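Local structure of YECBM32 (Yersinia enterocolitica, 2JDA) at residues 99-104 / 140-145; 58-63 / 133-138; 75-80 / 106-111; 45-50 / 112-117. The protein binds polygalacturonic acid, the backbone of pectin, as a periplasmic, calcium-bearing carbohydrate-binding module, probably of family 32. One frame throughout, in Å; residues are numbered along the deposited sequence.

Contact 1. Residues 99-104 / 140-145; sequences NGEKLT and PSRAIK. With SO4 (sulfate ion), chain H.
Lys-102 O takes the backbone N-H of Arg-142 at 2.8 Å and starts a short parallel pairing. Strand 141-143, close to the C-terminus, here adds a parallel edge to strand 101-105 of the mixed sheet in this F5/8 type C (discoidin-like) beta-sandwich. Thr-104 N then donates to Arg-142 O at 2.9 Å, and Thr-104 O accepts from Ile-144 N. The far side of strand 101-105 is also paired: Glu-101 and Leu-103 bond to Ile-61 and Ile-59. Water 1 bridges Lys-102 N and Pro-140 O where the two chains spread apart.

On the face of Leu-103, the Arg-142 chain runs extended beside the leucine, with CD 3.9 Å from Leu-103 CD2. Its NH1 reaches Glu-101 OE1 at 2.8 Å in a salt bridge. The carboxylate and guanidinium planes are 21° apart, and the oxygen is met on its syn side, by a donor tilted out of the carboxylate plane. NH1 also donates to Glu-92 O, while Glu-101 OE2 accepts from Ser-94 N. Both charged groups are thus held at more than one point.

On the Thr-104 side sits a sulfate, probably from the crystallisation liquor. Ser-141 N donates to its O1 at 3.0 Å. The Lys-102 chain bends at chi3 (86°), which brings NZ to a weak bond with sulfate O2, the oxygen that Ser-141 OG holds at 2.6 Å.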
loop_
_atom_site.group_PDB
_atom_site.type_symbol
_atom_site.label_atom_id
_atom_site.label_comp_id
_atom_site.label_asym_id
_atom_site.label_seq_id
_atom_site.Cartn_x
_atom_site.Cartn_y
_atom_site.Cartn_z
ATOM N N ASN A 99 13.210 -1.260 -6.623
ATOM C CA ASN A 99 12.753 0.071 -6.969
ATOM C C ASN A 99 11.296 0.407 -6.586
ATOM O O ASN A 99 10.878 1.534 -6.736
ATOM C CB ASN A 99 12.837 0.225 -8.475
ATOM C CG ASN A 99 14.243 0.335 -8.979
ATOM O OD1 ASN A 99 15.179 0.719 -8.263
ATOM N ND2 ASN A 99 14.391 0.020 -10.270
ATOM N N GLY A 100 10.532 -0.542 -6.089
ATOM C CA GLY A 100 9.116 -0.303 -5.916
ATOM C C GLY A 100 8.402 -0.439 -7.252
ATOM O O GLY A 100 9.024 -0.712 -8.287
ATOM N N GLU A 101 7.090 -0.272 -7.207
ATOM C CA GLU A 101 6.256 -0.417 -8.398
ATOM C C GLU A 101 5.211 0.685 -8.453
ATOM O O GLU A 101 4.679 1.096 -7.395
ATOM C CB GLU A 101 5.515 -1.736 -8.431
ATOM C CG GLU A 101 6.408 -2.947 -8.458
ATOM C CD GLU A 101 5.623 -4.223 -8.443
ATOM O OE1 GLU A 101 5.110 -4.627 -9.516
ATOM O OE2 GLU A 101 5.577 -4.867 -7.359
ATOM N N LYS A 102 4.897 1.131 -9.678
ATOM C CA LYS A 102 3.867 2.137 -9.906
ATOM C C LYS A 102 2.675 1.388 -10.496
ATOM O O LYS A 102 2.689 0.955 -11.649
ATOM C CB LYS A 102 4.393 3.182 -10.891
ATOM C CG LYS A 102 3.413 4.287 -11.176
ATOM C CD LYS A 102 4.014 5.399 -12.048
ATOM C CE LYS A 102 3.918 5.127 -13.471
ATOM N NZ LYS A 102 4.001 6.498 -14.186
ATOM N N LEU A 103 1.656 1.244 -9.682
ATOM C CA LEU A 103 0.433 0.536 -10.050
ATOM C C LEU A 103 -0.529 1.505 -10.652
ATOM O O LEU A 103 -0.787 2.560 -10.056
ATOM C CB LEU A 103 -0.198 -0.124 -8.809
ATOM C CG LEU A 103 0.735 -0.968 -7.938
ATOM C CD1 LEU A 103 -0.050 -1.499 -6.767
ATOM C CD2 LEU A 103 1.436 -2.044 -8.714
ATOM N N THR A 104 -1.116 1.133 -11.785
ATOM C CA THR A 104 -2.081 2.016 -12.483
ATOM C C THR A 104 -3.386 1.281 -12.740
ATOM O O THR A 104 -3.443 0.069 -12.706
ATOM C CB THR A 104 -1.500 2.568 -13.788
ATOM O OG1 THR A 104 -1.219 1.493 -14.684
ATOM C CG2 THR A 104 -0.213 3.305 -13.562
ATOM N N PRO A 140 8.054 2.073 -14.679
ATOM C CA PRO A 140 7.037 1.693 -15.673
ATOM C C PRO A 140 5.672 1.462 -15.009
ATOM O O PRO A 140 5.585 0.928 -13.899
ATOM C CB PRO A 140 7.562 0.387 -16.245
ATOM C CG PRO A 140 8.365 -0.192 -15.201
ATOM C CD PRO A 140 9.068 0.997 -14.525
ATOM N N SER A 141 4.597 1.829 -15.697
ATOM C CA SER A 141 3.270 1.552 -15.202
ATOM C C SER A 141 2.995 0.068 -15.216
ATOM O O SER A 141 3.258 -0.598 -16.222
ATOM C CB SER A 141 2.254 2.248 -16.086
ATOM O OG SER A 141 2.320 3.646 -15.937
ATOM N N ARG A 142 2.477 -0.451 -14.109
ATOM C CA ARG A 142 1.938 -1.802 -14.027
ATOM C C ARG A 142 0.436 -1.683 -13.851
ATOM O O ARG A 142 -0.054 -1.317 -12.796
ATOM C CB ARG A 142 2.540 -2.591 -12.877
ATOM C CG ARG A 142 1.956 -3.954 -12.685
ATOM C CD ARG A 142 2.455 -4.625 -11.452
ATOM N NE ARG A 142 1.664 -5.798 -11.152
ATOM C CZ ARG A 142 1.850 -6.570 -10.085
ATOM N NH1 ARG A 142 2.834 -6.306 -9.210
ATOM N NH2 ARG A 142 1.045 -7.603 -9.885
ATOM N N ALA A 143 -0.289 -1.947 -14.928
ATOM C CA ALA A 143 -1.741 -1.833 -14.875
ATOM C C ALA A 143 -2.298 -3.022 -14.098
ATOM O O ALA A 143 -1.979 -4.169 -14.397
ATOM C CB ALA A 143 -2.340 -1.764 -16.274
ATOM N N ILE A 144 -3.154 -2.767 -13.094
ATOM C CA ILE A 144 -3.591 -3.851 -12.201
ATOM C C ILE A 144 -4.955 -4.360 -12.418
ATOM O O ILE A 144 -5.285 -5.480 -11.943
ATOM C CB ILE A 144 -3.384 -3.524 -10.710
ATOM C CG1 ILE A 144 -4.171 -2.270 -10.309
ATOM C CG2 ILE A 144 -1.911 -3.350 -10.430
ATOM C CD1 ILE A 144 -4.123 -1.965 -8.820
ATOM N N LYS A 145 -5.758 -3.580 -13.099
ATOM C CA LYS A 145 -7.040 -4.107 -13.605
ATOM C C LYS A 145 -7.468 -3.306 -14.850
ATOM O O LYS A 145 -7.100 -2.102 -14.943
ATOM C CB LYS A 145 -8.075 -4.035 -12.473
ATOM C CG LYS A 145 -9.454 -4.547 -12.849
ATOM C CD LYS A 145 -10.381 -4.426 -11.626
ATOM C CE LYS A 145 -11.781 -4.814 -11.938
ATOM N NZ LYS A 145 -12.616 -4.554 -10.695
HETATM S S SO4 H . 4.861 4.557 -18.449
HETATM O O1 SO4 H . 5.384 3.238 -18.177
HETATM O O2 SO4 H . 4.035 4.994 -17.302
HETATM O O3 SO4 H . 6.019 5.461 -18.506
HETATM O O4 SO4 H . 4.006 4.493 -19.531
HETATM O O HOH W 1 6.374 -0.474 -11.743
#

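Contact 2. Residues 58-63 / 133-138; sequences NILIVP and INSAAA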
loop_
_atom_site.group_PDB
_atom_site.type_symbol
_atom_site.label_atom_id
_atom_site.label_comp_id
_atom_site.label_asym_id
_atom_site.label_seq_id
_atom_site.Cartn_x
_atom_site.Cartn_y
_atom_site.Cartn_z
ATOM N N ASN A 58 -2.719 6.543 -9.651
ATOM C CA ASN A 58 -1.687 5.526 -9.452
ATOM C C ASN A 58 -1.389 5.355 -7.970
ATOM O O ASN A 58 -1.743 6.215 -7.171
ATOM C CB ASN A 58 -0.423 5.770 -10.270
ATOM C CG ASN A 58 0.474 6.798 -9.740
ATOM O OD1 ASN A 58 0.840 6.774 -8.567
ATOM N ND2 ASN A 58 0.878 7.736 -10.609
ATOM N N ILE A 59 -0.785 4.227 -7.642
ATOM C CA ILE A 59 -0.254 3.976 -6.307
ATOM C C ILE A 59 1.175 3.479 -6.479
ATOM O O ILE A 59 1.426 2.520 -7.198
ATOM C CB ILE A 59 -1.115 2.947 -5.568
ATOM C CG1 ILE A 59 -2.525 3.480 -5.318
ATOM C CG2 ILE A 59 -0.419 2.527 -4.282
ATOM C CD1 ILE A 59 -3.615 2.401 -5.061
ATOM N N LEU A 60 2.097 4.115 -5.776
ATOM C CA LEU A 60 3.472 3.645 -5.634
ATOM C C LEU A 60 3.528 2.746 -4.392
ATOM O O LEU A 60 3.142 3.175 -3.316
ATOM C CB LEU A 60 4.424 4.829 -5.471
ATOM C CG LEU A 60 5.871 4.444 -5.070
ATOM C CD1 LEU A 60 6.620 3.781 -6.188
ATOM C CD2 LEU A 60 6.642 5.665 -4.587
ATOM N N ILE A 61 4.012 1.530 -4.541
ATOM C CA ILE A 61 4.220 0.599 -3.442
ATOM C C ILE A 61 5.674 0.159 -3.411
ATOM O O ILE A 61 6.262 -0.210 -4.423
ATOM C CB ILE A 61 3.206 -0.579 -3.467
ATOM C CG1 ILE A 61 3.351 -1.387 -2.184
ATOM C CG2 ILE A 61 3.340 -1.445 -4.721
ATOM C CD1 ILE A 61 2.276 -2.438 -2.001
ATOM N N VAL A 62 6.258 0.256 -2.215
ATOM C CA VAL A 62 7.654 -0.087 -1.958
ATOM C C VAL A 62 7.651 -1.158 -0.854
ATOM O O VAL A 62 7.754 -0.840 0.327
ATOM C CB VAL A 62 8.461 1.160 -1.582
ATOM C CG1 VAL A 62 9.961 0.791 -1.456
ATOM C CG2 VAL A 62 8.227 2.319 -2.579
ATOM N N PRO A 63 7.491 -2.411 -1.219
ATOM C CA PRO A 63 7.436 -3.466 -0.218
ATOM C C PRO A 63 8.821 -3.741 0.370
ATOM O O PRO A 63 9.835 -3.539 -0.295
ATOM C CB PRO A 63 6.848 -4.653 -0.984
ATOM C CG PRO A 63 7.286 -4.432 -2.390
ATOM C CD PRO A 63 7.264 -2.952 -2.584
ATOM N N ILE A 133 0.359 7.991 -3.274
ATOM C CA ILE A 133 -0.796 8.035 -4.171
ATOM C C ILE A 133 -0.519 9.147 -5.202
ATOM O O ILE A 133 -0.120 10.244 -4.859
ATOM C CB ILE A 133 -2.051 8.341 -3.390
ATOM C CG1 ILE A 133 -2.259 7.351 -2.200
ATOM C CG2 ILE A 133 -3.227 8.487 -4.325
ATOM C CD1 ILE A 133 -2.364 6.044 -2.595
ATOM N N ASN A 134 -0.719 8.832 -6.463
ATOM C CA ASN A 134 -0.456 9.748 -7.575
ATOM C C ASN A 134 1.021 10.206 -7.605
ATOM O O ASN A 134 1.335 11.404 -7.573
ATOM C CB ASN A 134 -1.391 10.943 -7.477
ATOM C CG ASN A 134 -2.832 10.582 -7.718
ATOM O OD1 ASN A 134 -3.152 9.509 -8.238
ATOM N ND2 ASN A 134 -3.735 11.510 -7.370
ATOM N N SER A 135 1.915 9.208 -7.637
ATOM C CA SER A 135 3.348 9.422 -7.666
ATOM C C SER A 135 3.844 9.762 -9.058
ATOM O O SER A 135 3.367 9.248 -10.049
ATOM C CB SER A 135 3.992 8.142 -7.207
ATOM O OG SER A 135 5.406 8.158 -7.269
ATOM N N ALA A 136 4.856 10.621 -9.089
ATOM C CA ALA A 136 5.629 10.890 -10.302
ATOM C C ALA A 136 6.882 10.006 -10.452
ATOM O O ALA A 136 7.710 10.258 -11.320
ATOM C CB ALA A 136 6.003 12.358 -10.335
ATOM N N ALA A 137 7.009 8.952 -9.659
ATOM C CA ALA A 137 8.157 8.049 -9.757
ATOM C C ALA A 137 8.392 7.611 -11.202
ATOM O O ALA A 137 7.456 7.334 -11.937
ATOM C CB ALA A 137 7.976 6.878 -8.878
ATOM N N ALA A 138 9.674 7.547 -11.568
ATOM C CA ALA A 138 10.130 7.172 -12.895
ATOM C C ALA A 138 10.275 5.666 -12.965
ATOM O O ALA A 138 11.365 5.095 -12.964
ATOM C CB ALA A 138 11.455 7.908 -13.192
#
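The side-chain amide of Asn-58 meets the backbone of Ser-135 with both its ends. OD1 accepts from Ser-135 N at 2.8 Å, and ND2 donates to Ser-135 O at 3.0 Å. The second bond lies in the plane of the Ser-135 carbonyl, on a lone pair. A chi1 of 78° sets CG between the backbone N and the carbonyl carbon of Asn-58, which turns the amide to the loop. The two bonds fix its rotation. Asn-58 O takes Asn-134 N at 2.9 Å.

These bonds close the end of an antiparallel pairing between strands 53-63 and 125-133 of the beta-sandwich. Ile-59 and Ile-133 form a non-hydrogen-bonded pair there. Their side chains lie side by side and point into the core, with Ile-59 CG1 3.7 Å from Ile-133 CD1. On the other face, Leu-60 CB packs on Ser-135 CB at 3.8 Å.

Further out, an ST turn shapes the departing loop: Ser-135 OG accepts from Ala-137 N at 3.0 Å. Asn-134 OD1 is bonded by Glu-57 N and only weakly by Asn-58 N, while its ND2 donates to Ser-55 O.

Contact 3. Residues 75-80 / 106-111; sequences IFYSND and TPVTAK
Val-108 lies over one face of the Tyr-77 ring. Its CG2 makes a CH-pi contact, 3.9 Å from the ring centroid and 15° off the normal. The other methyl, CG1, sits toward the phenol end, 3.6 Å from Tyr-77 CZ. Both branches of the valine thus rest on the same ring. The chi1 of Tyr-77, 66°, lays the ring against Val-108. Apolar contact continues at the root of the side chain, where Tyr-77 CB meets Ala-110 CB at 3.8 Å.

The packing spans the edge of the beta-sandwich. Strand 71-78 belongs to the five-stranded antiparallel sheet, and strand 107-110 pairs with strand 53-63 in the other. The chain turns a corner at Lys-111 and passes from one sheet to the other. Tyr-77 also touches Ile-113 and Leu-87, and Val-108 touches Ile-56.

The backbones are joined by a hydrogen bond from Lys-111 N to Ser-78 O at 3.0 Å, bent to 143° at the hydrogen. Close by, Asn-79 OD1 lies 3.3 Å from Ala-110 CA. The CB of Ser-78 points away from strand 107-110. Its OG is bonded to Asn-83 O and Gly-81 N in the following turn.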
loop_
_atom_site.group_PDB
_atom_site.type_symbol
_atom_site.label_atom_id
_atom_site.label_comp_id
_atom_site.label_asym_id
_atom_site.label_seq_id
_atom_site.Cartn_x
_atom_site.Cartn_y
_atom_site.Cartn_z
ATOM N N ILE A 75 -6.412 -4.091 -3.124
ATOM C CA ILE A 75 -6.559 -2.634 -2.932
ATOM C C ILE A 75 -7.977 -2.237 -3.147
ATOM O O ILE A 75 -8.590 -2.644 -4.141
ATOM C CB ILE A 75 -5.723 -1.801 -3.917
ATOM C CG1 ILE A 75 -4.294 -2.255 -3.961
ATOM C CG2 ILE A 75 -5.767 -0.336 -3.557
ATOM C CD1 ILE A 75 -3.501 -1.648 -5.097
ATOM N N PHE A 76 -8.491 -1.431 -2.223
ATOM C CA PHE A 76 -9.861 -0.954 -2.202
ATOM C C PHE A 76 -9.887 0.560 -2.065
ATOM O O PHE A 76 -8.939 1.159 -1.529
ATOM C CB PHE A 76 -10.683 -1.582 -1.061
ATOM C CG PHE A 76 -10.783 -3.054 -1.159
ATOM C CD1 PHE A 76 -11.842 -3.648 -1.835
ATOM C CD2 PHE A 76 -9.784 -3.867 -0.641
ATOM C CE1 PHE A 76 -11.901 -5.051 -1.942
ATOM C CE2 PHE A 76 -9.846 -5.236 -0.750
ATOM C CZ PHE A 76 -10.905 -5.811 -1.439
ATOM N N TYR A 77 -10.960 1.155 -2.563
ATOM C CA TYR A 77 -11.150 2.588 -2.402
ATOM C C TYR A 77 -12.554 2.896 -1.898
ATOM O O TYR A 77 -13.502 2.130 -2.054
ATOM C CB TYR A 77 -10.867 3.358 -3.697
ATOM C CG TYR A 77 -11.835 3.086 -4.843
ATOM C CD1 TYR A 77 -12.886 3.957 -5.114
ATOM C CD2 TYR A 77 -11.711 1.950 -5.635
ATOM C CE1 TYR A 77 -13.783 3.691 -6.198
ATOM C CE2 TYR A 77 -12.607 1.685 -6.683
ATOM C CZ TYR A 77 -13.615 2.572 -6.972
ATOM O OH TYR A 77 -14.488 2.261 -8.024
ATOM N N SER A 78 -12.704 4.075 -1.297
ATOM C CA SER A 78 -13.960 4.488 -0.669
ATOM C C SER A 78 -13.968 5.998 -0.461
ATOM O O SER A 78 -12.904 6.619 -0.315
ATOM C CB SER A 78 -14.090 3.827 0.718
ATOM O OG SER A 78 -15.259 4.176 1.400
ATOM N N ASN A 79 -15.173 6.558 -0.442
ATOM C CA ASN A 79 -15.343 7.923 -0.009
ATOM C C ASN A 79 -15.742 8.061 1.457
ATOM O O ASN A 79 -15.552 9.129 2.038
ATOM C CB ASN A 79 -16.386 8.615 -0.881
ATOM C CG ASN A 79 -15.864 8.928 -2.251
ATOM O OD1 ASN A 79 -14.673 9.165 -2.435
ATOM N ND2 ASN A 79 -16.776 8.970 -3.231
ATOM N N ASP A 80 -16.353 7.029 2.006
ATOM C CA ASP A 80 -16.837 7.058 3.389
ATOM C C ASP A 80 -16.044 6.252 4.425
ATOM O O ASP A 80 -16.272 6.371 5.635
ATOM C CB ASP A 80 -18.316 6.725 3.458
ATOM C CG ASP A 80 -18.661 5.318 3.057
ATOM O OD1 ASP A 80 -17.747 4.481 2.828
ATOM O OD2 ASP A 80 -19.874 4.998 2.907
ATOM N N THR A 106 -7.840 2.332 -14.029
ATOM C CA THR A 106 -8.848 3.334 -14.407
ATOM C C THR A 106 -8.986 4.324 -13.242
ATOM O O THR A 106 -9.264 3.878 -12.098
ATOM C CB THR A 106 -10.187 2.652 -14.627
ATOM O OG1 THR A 106 -10.141 1.875 -15.839
ATOM C CG2 THR A 106 -11.275 3.676 -14.828
ATOM N N PRO A 107 -8.834 5.613 -13.470
ATOM C CA PRO A 107 -8.950 6.551 -12.356
ATOM C C PRO A 107 -10.280 6.515 -11.676
ATOM O O PRO A 107 -11.320 6.372 -12.276
ATOM C CB PRO A 107 -8.669 7.903 -12.995
ATOM C CG PRO A 107 -7.805 7.550 -14.188
ATOM C CD PRO A 107 -8.303 6.269 -14.685
ATOM N N VAL A 108 -10.206 6.684 -10.347
ATOM C CA VAL A 108 -11.363 6.707 -9.456
ATOM C C VAL A 108 -11.296 7.943 -8.582
ATOM O O VAL A 108 -10.272 8.602 -8.497
ATOM C CB VAL A 108 -11.424 5.441 -8.558
ATOM C CG1 VAL A 108 -11.436 4.174 -9.403
ATOM C CG2 VAL A 108 -10.292 5.398 -7.561
ATOM N N THR A 109 -12.420 8.267 -7.945
ATOM C CA THR A 109 -12.481 9.271 -6.908
ATOM C C THR A 109 -12.514 8.568 -5.570
ATOM O O THR A 109 -13.298 7.640 -5.339
ATOM C CB THR A 109 -13.739 10.104 -7.111
ATOM O OG1 THR A 109 -13.559 10.891 -8.304
ATOM C CG2 THR A 109 -13.950 11.060 -5.953
ATOM N N ALA A 110 -11.649 9.010 -4.650
ATOM C CA ALA A 110 -11.607 8.395 -3.324
ATOM C C ALA A 110 -11.068 9.377 -2.289
ATOM O O ALA A 110 -10.273 10.255 -2.625
ATOM C CB ALA A 110 -10.752 7.132 -3.325
ATOM N N LYS A 111 -11.503 9.185 -1.035
ATOM C CA LYS A 111 -10.853 9.794 0.134
ATOM C C LYS A 111 -10.003 8.781 0.896
ATOM O O LYS A 111 -9.108 9.165 1.587
ATOM C CB LYS A 111 -11.885 10.411 1.068
ATOM C CG LYS A 111 -11.314 11.140 2.250
ATOM C CD LYS A 111 -12.429 11.896 2.946
ATOM C CE LYS A 111 -12.000 12.486 4.245
ATOM N NZ LYS A 111 -13.169 13.159 4.885
#

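Contact 4. Residues 45-50 / 112-117; sequences WVQLEL and YIKLDT. With GOL (glycerol), chain F.
Trp-45 CB packs on Lys-114 CG at 4.1 Å, and between their outer ends lies a glycerol, probably from the crystallisation liquor. The indole lays one face against it, with glycerol C1 3.5 Å above the ring plane and toward the rim. With chi1 at 55°, the indole swings off strand 112-120, while CB stays beside Asp-116 OD1. Lys-114 bends at chi3 and chi4. This turns NZ to glycerol O1 at 2.9 Å and to Asp-116 OD1 at 2.7 Å, where the salt bridge uses the syn lone pair. The lysine also makes a cation-pi contact with Trp-84, a loop residue. Gln-47 stands extended, and its OE1 takes the hydroxyl O3 of the glycerol at 2.6 Å.

Trp-45, Gln-47, Lys-114 and Asp-116 rise from one face of the five-stranded antiparallel sheet of the F5/8 type C beta-sandwich, in which strands 44-50 and 112-120 are neighbours. The first three line the place where the glycerol sits.

Farther along this face, Tyr-112 and Glu-49 lie side by side, with carboxylate and ring planes 54° apart. Glu-49 CG is 3.6 Å from Tyr-112 CE1. Water 2 joins Glu-49 OE1 to Tyr-112 OH in the plane of the ring. The Gln-47 amide plane is turned 70° from this ring, and NE2 is the end near Tyr-112 CD1.

The opposite face carries Val-46, Leu-48, Ile-113 and Leu-115 into the core. Two hydrogen-bonded pairs, Val-46 with Leu-115 and Leu-48 with Ile-113, join the strands; Leu-48 N to Ile-113 O is 2.8 Å.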
loop_
_atom_site.group_PDB
_atom_site.type_symbol
_atom_site.label_atom_id
_atom_site.label_comp_id
_atom_site.label_asym_id
_atom_site.label_seq_id
_atom_site.Cartn_x
_atom_site.Cartn_y
_atom_site.Cartn_z
ATOM N N TRP A 45 -4.638 -5.189 7.332
ATOM C CA TRP A 45 -5.016 -4.092 6.438
ATOM C C TRP A 45 -4.347 -2.836 6.918
ATOM O O TRP A 45 -4.050 -2.674 8.091
ATOM C CB TRP A 45 -6.553 -3.898 6.304
ATOM C CG TRP A 45 -7.281 -3.706 7.573
ATOM C CD1 TRP A 45 -7.825 -4.676 8.354
ATOM C CD2 TRP A 45 -7.386 -2.489 8.323
ATOM N NE1 TRP A 45 -8.325 -4.120 9.515
ATOM C CE2 TRP A 45 -8.060 -2.779 9.514
ATOM C CE3 TRP A 45 -7.010 -1.160 8.080
ATOM C CZ2 TRP A 45 -8.348 -1.814 10.467
ATOM C CZ3 TRP A 45 -7.334 -0.197 9.018
ATOM C CH2 TRP A 45 -7.984 -0.530 10.207
ATOM N N VAL A 46 -4.102 -1.927 5.974
ATOM C CA VAL A 46 -3.608 -0.578 6.239
ATOM C C VAL A 46 -4.421 0.369 5.386
ATOM O O VAL A 46 -4.681 0.086 4.198
ATOM C CB VAL A 46 -2.089 -0.501 6.001
ATOM C CG1 VAL A 46 -1.672 -0.827 4.560
ATOM C CG2 VAL A 46 -1.570 0.888 6.417
ATOM N N GLN A 47 -4.878 1.451 6.010
ATOM C CA GLN A 47 -5.835 2.376 5.397
ATOM C C GLN A 47 -5.275 3.773 5.404
ATOM O O GLN A 47 -4.813 4.262 6.410
ATOM C CB GLN A 47 -7.161 2.321 6.124
ATOM C CG GLN A 47 -8.226 3.281 5.618
ATOM C CD GLN A 47 -9.512 3.137 6.385
ATOM O OE1 GLN A 47 -10.108 2.068 6.347
ATOM N NE2 GLN A 47 -9.926 4.190 7.120
ATOM N N LEU A 48 -5.274 4.383 4.237
ATOM C CA LEU A 48 -4.727 5.706 3.955
ATOM C C LEU A 48 -5.875 6.665 3.772
ATOM O O LEU A 48 -6.750 6.434 2.898
ATOM C CB LEU A 48 -3.872 5.676 2.703
ATOM C CG LEU A 48 -2.856 4.574 2.626
ATOM C CD1 LEU A 48 -2.209 4.556 1.256
ATOM C CD2 LEU A 48 -1.838 4.666 3.728
ATOM N N GLU A 49 -5.931 7.706 4.588
ATOM C CA GLU A 49 -6.926 8.770 4.431
ATOM C C GLU A 49 -6.249 9.956 3.815
ATOM O O GLU A 49 -5.202 10.398 4.298
ATOM C CB GLU A 49 -7.526 9.167 5.792
ATOM C CG GLU A 49 -8.561 10.290 5.699
ATOM C CD GLU A 49 -9.118 10.701 7.049
ATOM O OE1 GLU A 49 -9.115 9.855 7.994
ATOM O OE2 GLU A 49 -9.638 11.860 7.114
ATOM N N LEU A 50 -6.823 10.433 2.711
ATOM C CA LEU A 50 -6.342 11.627 2.010
ATOM C C LEU A 50 -6.978 12.873 2.621
ATOM O O LEU A 50 -7.992 12.795 3.298
ATOM C CB LEU A 50 -6.637 11.543 0.517
ATOM C CG LEU A 50 -6.178 10.241 -0.157
ATOM C CD1 LEU A 50 -6.503 10.276 -1.630
ATOM C CD2 LEU A 50 -4.697 10.020 0.058
ATOM N N TYR A 112 -10.297 7.492 0.742
ATOM C CA TYR A 112 -9.608 6.437 1.464
ATOM C C TYR A 112 -9.150 5.358 0.496
ATOM O O TYR A 112 -9.893 4.944 -0.427
ATOM C CB TYR A 112 -10.486 5.749 2.497
ATOM C CG TYR A 112 -11.104 6.687 3.510
ATOM C CD1 TYR A 112 -10.509 6.930 4.738
ATOM C CD2 TYR A 112 -12.336 7.277 3.275
ATOM C CE1 TYR A 112 -11.109 7.781 5.650
ATOM C CE2 TYR A 112 -12.927 8.112 4.207
ATOM C CZ TYR A 112 -12.301 8.351 5.403
ATOM O OH TYR A 112 -12.894 9.202 6.344
ATOM N N ILE A 113 -7.936 4.877 0.743
ATOM C CA ILE A 113 -7.385 3.720 0.043
ATOM C C ILE A 113 -7.035 2.712 1.104
ATOM O O ILE A 113 -6.294 3.023 2.019
ATOM C CB ILE A 113 -6.147 4.105 -0.825
ATOM C CG1 ILE A 113 -6.530 5.128 -1.932
ATOM C CG2 ILE A 113 -5.462 2.846 -1.389
ATOM C CD1 ILE A 113 -7.307 4.507 -3.061
ATOM N N LYS A 114 -7.471 1.476 0.937
ATOM C CA LYS A 114 -7.176 0.413 1.905
ATOM C C LYS A 114 -6.525 -0.741 1.207
ATOM O O LYS A 114 -7.037 -1.213 0.202
ATOM C CB LYS A 114 -8.434 -0.007 2.648
ATOM C CG LYS A 114 -8.169 -1.092 3.732
ATOM C CD LYS A 114 -9.425 -1.306 4.595
ATOM C CE LYS A 114 -10.585 -2.016 3.937
ATOM N NZ LYS A 114 -10.622 -3.501 4.197
ATOM N N LEU A 115 -5.406 -1.225 1.737
ATOM C CA LEU A 115 -4.782 -2.449 1.284
ATOM C C LEU A 115 -5.086 -3.534 2.294
ATOM O O LEU A 115 -4.800 -3.372 3.480
ATOM C CB LEU A 115 -3.267 -2.319 1.132
ATOM C CG LEU A 115 -2.779 -1.650 -0.148
ATOM C CD1 LEU A 115 -3.141 -0.221 -0.158
ATOM C CD2 LEU A 115 -1.284 -1.785 -0.264
ATOM N N ASP A 116 -5.695 -4.622 1.832
ATOM C CA ASP A 116 -5.859 -5.823 2.637
ATOM C C ASP A 116 -4.682 -6.714 2.230
ATOM O O ASP A 116 -4.462 -6.954 1.032
ATOM C CB ASP A 116 -7.176 -6.527 2.351
ATOM C CG ASP A 116 -8.405 -5.716 2.731
ATOM O OD1 ASP A 116 -8.301 -4.665 3.468
ATOM O OD2 ASP A 116 -9.542 -6.060 2.286
ATOM N N THR A 117 -3.900 -7.179 3.190
ATOM C CA THR A 117 -2.641 -7.864 2.902
ATOM C C THR A 117 -2.691 -9.271 3.490
ATOM O O THR A 117 -3.333 -9.528 4.506
ATOM C CB THR A 117 -1.425 -7.097 3.444
ATOM O OG1 THR A 117 -1.482 -7.013 4.869
ATOM C CG2 THR A 117 -1.405 -5.661 2.939
HETATM C C1 GOL F . -11.164 -2.863 7.856
HETATM O O1 GOL F . -11.873 -3.400 6.779
HETATM C C2 GOL F . -11.703 -1.559 8.435
HETATM O O2 GOL F . -13.097 -1.388 8.542
HETATM C C3 GOL F . -11.095 -0.433 7.699
HETATM O O3 GOL F . -11.347 0.841 8.318
HETATM O O HOH W 2 -11.492 9.646 8.718
#

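In the fold
Contacts 1 and 2 are neighbours in the mixed sheet, with centres about 8 Å apart. Glu-101 O packs on Leu-60 CD1 at 3.5 Å. Contacts 3 and 4 meet in the five-stranded sheet, about 10 Å between centres, through a probable hydrogen bond, Phe-76 N to Lys-114 O, 2.8 Å. The two sheets face each other across the core: Ile-59 CD1 lies 3.8 Å from Ile-75 CG2, and Ile-61 CD1 4.0 Å from Leu-115 CD2. Contacts 1 and 4 do not touch and lie on opposite sides of the chain's centre. The calcium ion is about 10 Å from the Leu-60 side chain and about 11 Å from that of Leu-48.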